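Local structure of glycosyl hydrolase family 88 (3WIW) at residues R246-K260 against A308-Q322. The protein probably removes unsaturated glucuronic acid from the non-reducing end of heparin-derived oligosaccharides, as an unsaturated glucuronyl hydrolase built on an alpha6/alpha6-barrel. Numbering follows the deposited sequence. Where two conformers were deposited one is given.
Sequences RGQAWGLYGYTMSYK and AAAVIASALLDLSTQ
Two near-parallel helices of the alpha6/alpha6-barrel, 246-260 and 308-322, pack here with their axes 8.5 Å apart and crossing at 17°. Alanines permit this closeness: A249 CB lies 3.6 Å from both V311 CG1 and I312 CG1, and the CB of A315 rests 3.6 Å from Y253 CA, a one-carbon side chain set directly against the facing backbone. At the end nearer the predicted substrate site, V311 CG2 meets W250 CZ3 at 3.6 Å, while R246 CG lies over one face of the indole, toward its rim; both R246 and W250 are predicted to bind substrate. Y253, its ring swung anti to the backbone N (chi1 -166°), brings its CD2 edge to the carbonyl oxygen of V311, and its hydroxyl and that of S314 both hydrogen-bond to OE2 of E383 in helix 375-392. On the other flank the L252 and L316 side chains cross at about a right angle, their CD2 methyls in contact.

Farther along, T256 is a knob in the hole formed by A315, D318, L319 and Q322. Its small branched side chain suits both tasks: OG1 hydrogen-bonds to L252 O of its own helix, whereas CG2 enters the hole, 3.7 Å from D318 CB. A glycine here would probably open a gap among those four residues and take from L252 O the hydrogen bond of the hydroxyl. Q322 NE2 donates to T256 O from the face opposite that used by K260 N, and CD of Q322 lies at the edge of the Y259 ring. Finally, the extended chain of K260 carries NZ to the syn side of D318 OD2, a 2.7 Å salt bridge, and one water joins NZ to D318 OD1.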
ATOM      1  N   ARG A 246      -7.723   5.644   3.941  1.00  7.97           N
ATOM      2  CA  ARG A 246      -6.545   4.870   3.584  1.00  7.92           C
ATOM      3  C   ARG A 246      -6.123   3.959   4.748  1.00  7.34           C
ATOM      4  O   ARG A 246      -5.685   2.840   4.531  1.00  7.87           O
ATOM      5  CB  ARG A 246      -5.409   5.749   3.045  1.00  8.79           C
ATOM      6  CG  ARG A 246      -4.224   4.918   2.565  1.00  8.70           C
ATOM      7  CD  ARG A 246      -3.252   5.729   1.721  1.00  8.90           C
ATOM      8  NE  ARG A 246      -2.601   6.828   2.439  1.00  8.78           N
ATOM      9  CZ  ARG A 246      -2.927   8.119   2.304  1.00  8.59           C
ATOM     10  NH1 ARG A 246      -3.947   8.499   1.535  1.00  8.77           N
ATOM     11  NH2 ARG A 246      -2.255   9.045   2.982  1.00  9.65           N
ATOM     12  N   GLY A 247      -6.311   4.418   5.975  1.00  7.67           N
ATOM     13  CA  GLY A 247      -6.065   3.565   7.126  1.00  8.57           C
ATOM     14  C   GLY A 247      -6.963   2.344   7.159  1.00  8.52           C
ATOM     15  O   GLY A 247      -6.499   1.246   7.481  1.00  8.62           O
ATOM     16  N   GLN A 248      -8.246   2.523   6.849  1.00  8.91           N
ATOM     17  CA  GLN A 248      -9.140   1.365   6.805  1.00  8.72           C
ATOM     18  C   GLN A 248      -8.637   0.383   5.741  1.00  8.13           C
ATOM     19  O   GLN A 248      -8.650  -0.840   5.973  1.00  9.34           O
ATOM     20  CB  GLN A 248     -10.586   1.765   6.486  1.00  9.12           C
ATOM     21  CG  GLN A 248     -11.176   2.890   7.346  1.00  9.57           C
ATOM     22  CD  GLN A 248     -10.903   2.703   8.845  1.00  8.76           C
ATOM     23  OE1 GLN A 248     -11.428   1.789   9.494  1.00  9.41           O
ATOM     24  NE2 GLN A 248     -10.092   3.593   9.405  1.00  9.61           N
ATOM     25  N   ALA A 249      -8.192   0.923   4.602  1.00  7.93           N
ATOM     26  CA  ALA A 249      -7.657   0.125   3.502  1.00  7.38           C
ATOM     27  C   ALA A 249      -6.393  -0.629   3.935  1.00  7.68           C
ATOM     28  O   ALA A 249      -6.272  -1.826   3.656  1.00  8.07           O
ATOM     29  CB  ALA A 249      -7.341   1.003   2.313  1.00  9.11           C
ATOM     30  N   TRP A 250      -5.464   0.037   4.621  1.00  7.88           N
ATOM     31  CA  TRP A 250      -4.246  -0.656   5.081  1.00  8.15           C
ATOM     32  C   TRP A 250      -4.615  -1.810   6.012  1.00  8.55           C
ATOM     33  O   TRP A 250      -3.976  -2.855   5.983  1.00  9.88           O
ATOM     34  CB  TRP A 250      -3.357   0.283   5.862  1.00  8.45           C
ATOM     35  CG  TRP A 250      -2.694   1.440   5.168  1.00  7.76           C
ATOM     36  CD1 TRP A 250      -2.440   2.658   5.765  1.00  8.34           C
ATOM     37  CD2 TRP A 250      -2.071   1.501   3.862  1.00  8.57           C
ATOM     38  NE1 TRP A 250      -1.764   3.477   4.904  1.00  8.50           N
ATOM     39  CE2 TRP A 250      -1.500   2.791   3.739  1.00  8.31           C
ATOM     40  CE3 TRP A 250      -1.970   0.613   2.771  1.00  9.41           C
ATOM     41  CZ2 TRP A 250      -0.785   3.209   2.595  1.00  8.49           C
ATOM     42  CZ3 TRP A 250      -1.266   1.036   1.616  1.00  9.82           C
ATOM     43  CH2 TRP A 250      -0.692   2.332   1.545  1.00  9.10           C
ATOM     44  N   GLY A 251      -5.635  -1.634   6.863  1.00  8.38           N
ATOM     45  CA  GLY A 251      -6.102  -2.706   7.731  1.00  8.77           C
ATOM     46  C   GLY A 251      -6.636  -3.887   6.939  1.00  8.13           C
ATOM     47  O   GLY A 251      -6.236  -5.033   7.183  1.00  9.57           O
ATOM     48  N   LEU A 252      -7.537  -3.617   5.996  1.00  8.65           N
ATOM     49  CA  LEU A 252      -8.088  -4.685   5.165  1.00  9.05           C
ATOM     50  C   LEU A 252      -6.962  -5.460   4.465  1.00  9.19           C
ATOM     51  O   LEU A 252      -6.911  -6.699   4.495  1.00 10.06           O
ATOM     52  CB  LEU A 252      -9.037  -4.100   4.123  1.00  8.77           C
ATOM     53  CG  LEU A 252      -9.610  -5.115   3.140  1.00  9.45           C
ATOM     54  CD1 LEU A 252     -10.444  -6.200   3.845  1.00 10.88           C
ATOM     55  CD2 LEU A 252     -10.433  -4.399   2.057  1.00 11.69           C
ATOM     56  N   TYR A 253      -6.082  -4.718   3.805  1.00  7.75           N
ATOM     57  CA  TYR A 253      -4.983  -5.325   3.080  1.00  8.11           C
ATOM     58  C   TYR A 253      -4.064  -6.091   4.043  1.00  8.33           C
ATOM     59  O   TYR A 253      -3.642  -7.208   3.740  1.00  9.32           O
ATOM     60  CB  TYR A 253      -4.226  -4.235   2.353  1.00  8.92           C
ATOM     61  CG  TYR A 253      -3.251  -4.669   1.290  1.00  8.45           C
ATOM     62  CD1 TYR A 253      -2.081  -5.362   1.621  1.00  8.28           C
ATOM     63  CD2 TYR A 253      -3.467  -4.347  -0.051  1.00  8.83           C
ATOM     64  CE1 TYR A 253      -1.142  -5.704   0.653  1.00  9.15           C
ATOM     65  CE2 TYR A 253      -2.543  -4.695  -1.030  1.00  9.52           C
ATOM     66  CZ  TYR A 253      -1.375  -5.361  -0.667  1.00  8.67           C
ATOM     67  OH  TYR A 253      -0.436  -5.669  -1.623  1.00 10.60           O
ATOM     68  N   GLY A 254      -3.738  -5.471   5.181  1.00  9.04           N
ATOM     69  CA  GLY A 254      -2.823  -6.045   6.159  1.00  9.20           C
ATOM     70  C   GLY A 254      -3.284  -7.438   6.585  1.00  8.98           C
ATOM     71  O   GLY A 254      -2.448  -8.346   6.722  1.00  9.94           O
ATOM     72  N   TYR A 255      -4.589  -7.622   6.801  1.00  9.02           N
ATOM     73  CA  TYR A 255      -5.098  -8.922   7.279  1.00  9.61           C
ATOM     74  C   TYR A 255      -5.285  -9.917   6.146  1.00 10.03           C
ATOM     75  O   TYR A 255      -5.077 -11.108   6.356  1.00 11.25           O
ATOM     76  CB  TYR A 255      -6.336  -8.771   8.205  1.00 10.04           C
ATOM     77  CG  TYR A 255      -5.837  -8.187   9.494  1.00 10.21           C
ATOM     78  CD1 TYR A 255      -5.146  -8.994  10.393  1.00 10.67           C
ATOM     79  CD2 TYR A 255      -5.905  -6.819   9.750  1.00 10.45           C
ATOM     80  CE1 TYR A 255      -4.593  -8.480  11.547  1.00 11.27           C
ATOM     81  CE2 TYR A 255      -5.345  -6.288  10.897  1.00  9.70           C
ATOM     82  CZ  TYR A 255      -4.676  -7.124  11.784  1.00  9.87           C
ATOM     83  OH  TYR A 255      -4.109  -6.573  12.902  1.00 11.35           O
ATOM     84  N   THR A 256      -5.631  -9.432   4.951  1.00  9.60           N
ATOM     85  CA  THR A 256      -5.695 -10.291   3.777  1.00  9.95           C
ATOM     86  C   THR A 256      -4.303 -10.872   3.481  1.00 10.15           C
ATOM     87  O   THR A 256      -4.141 -12.087   3.303  1.00 10.46           O
ATOM     88  CB  THR A 256      -6.263  -9.506   2.585  1.00 10.39           C
ATOM     89  OG1 THR A 256      -7.585  -9.054   2.918  1.00 11.32           O
ATOM     90  CG2 THR A 256      -6.310 -10.389   1.368  1.00 11.40           C
ATOM     91  N   MET A 257      -3.297  -9.999   3.473  1.00  9.81           N
ATOM     92  CA  MET A 257      -1.914 -10.401   3.233  1.00  9.93           C
ATOM     93  C   MET A 257      -1.384 -11.261   4.391  1.00 10.59           C
ATOM     94  O   MET A 257      -0.677 -12.254   4.159  1.00 10.84           O
ATOM     95  CB  MET A 257      -1.062  -9.153   2.966  1.00 10.09           C
ATOM     96  CG  MET A 257       0.443  -9.373   2.930  1.00 10.53           C
ATOM     97  SD  MET A 257       1.243  -9.384   4.568  1.00 11.16           S
ATOM     98  CE  MET A 257       0.905  -7.698   5.083  1.00 14.45           C
ATOM     99  N   SER A 258      -1.709 -10.922   5.644  1.00 10.81           N
ATOM    100  CA  SER A 258      -1.236 -11.745   6.769  1.00 10.92           C
ATOM    101  C   SER A 258      -1.835 -13.136   6.692  1.00 10.95           C
ATOM    102  O   SER A 258      -1.155 -14.102   7.021  1.00 12.32           O
ATOM    103  CB  SER A 258      -1.595 -11.110   8.105  1.00 10.53           C
ATOM    104  OG  SER A 258      -0.779  -9.971   8.364  1.00 11.39           O
ATOM    105  N   TYR A 259      -3.107 -13.255   6.283  1.00 11.18           N
ATOM    106  CA  TYR A 259      -3.675 -14.578   6.037  1.00 12.87           C
ATOM    107  C   TYR A 259      -2.900 -15.327   4.950  1.00 13.08           C
ATOM    108  O   TYR A 259      -2.531 -16.491   5.122  1.00 13.60           O
ATOM    109  CB  TYR A 259      -5.173 -14.545   5.725  1.00 13.63           C
ATOM    110  CG  TYR A 259      -5.688 -15.951   5.469  1.00 15.12           C
ATOM    111  CD1 TYR A 259      -5.810 -16.873   6.509  1.00 15.89           C
ATOM    112  CD2 TYR A 259      -5.977 -16.382   4.181  1.00 16.07           C
ATOM    113  CE1 TYR A 259      -6.261 -18.154   6.274  1.00 16.99           C
ATOM    114  CE2 TYR A 259      -6.440 -17.668   3.934  1.00 18.05           C
ATOM    115  CZ  TYR A 259      -6.574 -18.549   4.985  1.00 18.98           C
ATOM    116  OH  TYR A 259      -7.028 -19.822   4.746  1.00 21.92           O
ATOM    117  N   LYS A 260      -2.653 -14.662   3.832  1.00 12.53           N
ATOM    118  CA  LYS A 260      -1.955 -15.284   2.710  1.00 13.92           C
ATOM    119  C   LYS A 260      -0.605 -15.848   3.157  1.00 14.21           C
ATOM    120  O   LYS A 260      -0.225 -16.957   2.766  1.00 16.01           O
ATOM    121  CB  LYS A 260      -1.762 -14.244   1.612  1.00 16.13           C
ATOM    122  CG  LYS A 260      -1.127 -14.732   0.323  1.00 20.06           C
ATOM    123  CD  LYS A 260      -1.114 -13.511  -0.615  1.00 23.41           C
ATOM    124  CE  LYS A 260      -0.814 -13.806  -2.065  1.00 25.60           C
ATOM    125  NZ  LYS A 260      -0.824 -12.495  -2.783  1.00 25.55           N
ATOM    126  N   ALA A 308      -6.806   5.002  -1.429  1.00  8.18           N
ATOM    127  CA  ALA A 308      -7.559   4.081  -0.577  1.00  8.49           C
ATOM    128  C   ALA A 308      -8.351   3.090  -1.434  1.00  8.25           C
ATOM    129  O   ALA A 308      -8.420   1.894  -1.106  1.00  8.78           O
ATOM    130  CB  ALA A 308      -8.480   4.842   0.371  1.00  8.87           C
ATOM    131  N   ALA A 309      -9.015   3.589  -2.487  1.00  7.74           N
ATOM    132  CA  ALA A 309      -9.774   2.714  -3.393  1.00  8.20           C
ATOM    133  C   ALA A 309      -8.864   1.651  -3.995  1.00  8.04           C
ATOM    134  O   ALA A 309      -9.266   0.491  -4.081  1.00  8.95           O
ATOM    135  CB  ALA A 309     -10.426   3.503  -4.497  1.00  9.23           C
ATOM    136  N   ALA A 310      -7.664   2.035  -4.446  1.00  8.33           N
ATOM    137  CA  ALA A 310      -6.776   1.083  -5.110  1.00  8.95           C
ATOM    138  C   ALA A 310      -6.319  -0.010  -4.133  1.00  8.76           C
ATOM    139  O   ALA A 310      -6.266  -1.196  -4.503  1.00  9.54           O
ATOM    140  CB  ALA A 310      -5.591   1.805  -5.712  1.00  9.60           C
ATOM    141  N   VAL A 311      -5.971   0.375  -2.904  1.00  7.27           N
ATOM    142  CA  VAL A 311      -5.553  -0.573  -1.875  1.00  7.88           C
ATOM    143  C   VAL A 311      -6.700  -1.526  -1.560  1.00  8.38           C
ATOM    144  O   VAL A 311      -6.500  -2.741  -1.473  1.00  9.63           O
ATOM    145  CB  VAL A 311      -5.035   0.167  -0.627  1.00  8.61           C
ATOM    146  CG1 VAL A 311      -4.763  -0.813   0.527  1.00  8.74           C
ATOM    147  CG2 VAL A 311      -3.772   0.978  -0.957  1.00  8.82           C
ATOM    148  N   ILE A 312      -7.910  -0.981  -1.420  1.00  7.85           N
ATOM    149  CA  ILE A 312      -9.076  -1.813  -1.163  1.00  8.03           C
ATOM    150  C   ILE A 312      -9.327  -2.792  -2.307  1.00  9.10           C
ATOM    151  O   ILE A 312      -9.586  -3.973  -2.052  1.00  9.48           O
ATOM    152  CB  ILE A 312     -10.337  -0.952  -0.883  1.00  9.20           C
ATOM    153  CG1 ILE A 312     -10.197  -0.288   0.489  1.00  9.68           C
ATOM    154  CG2 ILE A 312     -11.596  -1.800  -0.945  1.00 10.64           C
ATOM    155  CD1 ILE A 312     -11.123   0.915   0.677  1.00 10.89           C
ATOM    156  N   ALA A 313      -9.268  -2.317  -3.558  1.00  9.09           N
ATOM    157  CA  ALA A 313      -9.487  -3.199  -4.694  1.00  8.98           C
ATOM    158  C   ALA A 313      -8.459  -4.342  -4.705  1.00  9.12           C
ATOM    159  O   ALA A 313      -8.832  -5.516  -4.869  1.00  9.82           O
ATOM    160  CB  ALA A 313      -9.450  -2.421  -5.996  1.00 10.43           C
ATOM    161  N   SER A 314      -7.174  -4.019  -4.526  1.00  9.41           N
ATOM    162  CA  SER A 314      -6.153  -5.056  -4.542  1.00  9.00           C
ATOM    163  C   SER A 314      -6.414  -6.081  -3.441  1.00  9.38           C
ATOM    164  O   SER A 314      -6.398  -7.289  -3.692  1.00  9.83           O
ATOM    165  CB  SER A 314      -4.767  -4.457  -4.406  1.00 10.46           C
ATOM    166  OG  SER A 314      -3.852  -5.494  -4.677  1.00 10.93           O
ATOM    167  N   ALA A 315      -6.721  -5.603  -2.238  1.00  9.14           N
ATOM    168  CA  ALA A 315      -6.973  -6.504  -1.119  1.00  9.88           C
ATOM    169  C   ALA A 315      -8.202  -7.380  -1.368  1.00  9.51           C
ATOM    170  O   ALA A 315      -8.160  -8.587  -1.102  1.00 10.48           O
ATOM    171  CB  ALA A 315      -7.133  -5.724   0.176  1.00  9.89           C
ATOM    172  N   LEU A 316      -9.292  -6.776  -1.841  1.00  9.77           N
ATOM    173  CA  LEU A 316     -10.520  -7.538  -2.070  1.00  9.15           C
ATOM    174  C   LEU A 316     -10.344  -8.618  -3.125  1.00  9.92           C
ATOM    175  O   LEU A 316     -10.951  -9.692  -3.032  1.00 11.41           O
ATOM    176  CB  LEU A 316     -11.695  -6.619  -2.413  1.00 10.15           C
ATOM    177  CG  LEU A 316     -12.225  -5.745  -1.274  1.00 10.15           C
ATOM    178  CD1 LEU A 316     -13.366  -4.912  -1.817  1.00 12.61           C
ATOM    179  CD2 LEU A 316     -12.695  -6.590  -0.096  1.00 12.58           C
ATOM    180  N   LEU A 317      -9.494  -8.359  -4.117  1.00 11.07           N
ATOM    181  CA  LEU A 317      -9.213  -9.388  -5.120  1.00 11.00           C
ATOM    182  C   LEU A 317      -8.498 -10.591  -4.491  1.00 11.36           C
ATOM    183  O   LEU A 317      -8.885 -11.729  -4.741  1.00 12.89           O
ATOM    184  CB  LEU A 317      -8.398  -8.806  -6.270  1.00 11.66           C
ATOM    185  CG  LEU A 317      -9.201  -7.855  -7.161  1.00 11.72           C
ATOM    186  CD1 LEU A 317      -8.264  -7.010  -8.035  1.00 13.77           C
ATOM    187  CD2 LEU A 317     -10.225  -8.629  -8.009  1.00 11.84           C
ATOM    188  N   ASP A 318      -7.489 -10.353  -3.652  1.00 11.51           N
ATOM    189  CA  ASP A 318      -6.880 -11.478  -2.948  1.00 12.61           C
ATOM    190  C   ASP A 318      -7.871 -12.123  -1.975  1.00 12.72           C
ATOM    191  O   ASP A 318      -7.917 -13.340  -1.864  1.00 14.27           O
ATOM    192  CB  ASP A 318      -5.595 -11.083  -2.232  1.00 13.33           C
ATOM    193  CG  ASP A 318      -4.353 -11.369  -3.065  1.00 15.49           C
ATOM    194  OD1 ASP A 318      -4.451 -11.498  -4.316  1.00 17.08           O
ATOM    195  OD2 ASP A 318      -3.274 -11.436  -2.464  1.00 16.45           O
ATOM    196  N   LEU A 319      -8.681 -11.323  -1.282  1.00 12.05           N
ATOM    197  CA  LEU A 319      -9.634 -11.894  -0.337  1.00 12.19           C
ATOM    198  C   LEU A 319     -10.605 -12.814  -1.066  1.00 12.05           C
ATOM    199  O   LEU A 319     -10.963 -13.889  -0.554  1.00 13.58           O
ATOM    200  CB  LEU A 319     -10.387 -10.783   0.386  1.00 11.93           C
ATOM    201  CG  LEU A 319     -11.285 -11.221   1.541  1.00 12.84           C
ATOM    202  CD1 LEU A 319     -10.495 -11.919   2.638  1.00 15.00           C
ATOM    203  CD2 LEU A 319     -12.062 -10.028   2.107  1.00 13.72           C
ATOM    204  N   SER A 320     -11.022 -12.396  -2.270  1.00 12.25           N
ATOM    205  CA  SER A 320     -11.978 -13.179  -3.053  1.00 13.50           C
ATOM    206  C   SER A 320     -11.470 -14.601  -3.363  1.00 15.31           C
ATOM    207  O   SER A 320     -12.276 -15.536  -3.532  1.00 16.98           O
ATOM    208  CB  SER A 320     -12.373 -12.444  -4.340  1.00 13.60           C
ATOM    209  OG  SER A 320     -11.414 -12.593  -5.370  1.00 13.30           O
ATOM    210  N   THR A 321     -10.147 -14.783  -3.417  1.00 15.10           N
ATOM    211  CA  THR A 321      -9.577 -16.094  -3.742  1.00 17.57           C
ATOM    212  C   THR A 321      -9.323 -16.943  -2.506  1.00 18.47           C
ATOM    213  O   THR A 321      -9.036 -18.143  -2.618  1.00 21.22           O
ATOM    214  CB  THR A 321      -8.256 -15.965  -4.530  1.00 19.45           C
ATOM    215  OG1 THR A 321      -7.230 -15.435  -3.673  1.00 20.99           O
ATOM    216  CG2 THR A 321      -8.451 -15.061  -5.746  1.00 20.25           C
ATOM    217  N   GLN A 322      -9.397 -16.325  -1.329  0.56 16.92           N
ATOM    218  CA  GLN A 322      -9.056 -16.992  -0.068  0.56 17.75           C
ATOM    219  C   GLN A 322     -10.278 -17.532   0.661  0.56 20.23           C
ATOM    220  O   GLN A 322     -10.196 -18.535   1.370  0.56 21.24           O
ATOM    221  CB  GLN A 322      -8.326 -16.026   0.865  0.56 17.51           C
ATOM    222  CG  GLN A 322      -7.015 -15.512   0.349  0.56 17.34           C
ATOM    223  CD  GLN A 322      -6.551 -14.302   1.127  0.56 17.21           C
ATOM    224  OE1 GLN A 322      -7.333 -13.645   1.819  0.56 17.95           O
ATOM    225  NE2 GLN A 322      -5.287 -13.994   1.012  0.56 16.12           N
TER
HETATM  226  O   HOH W   1      -7.933 -20.002   1.665  1.00 36.13           O
HETATM  227  O   HOH W   2      -2.155 -12.472  -5.534  1.00 30.54           O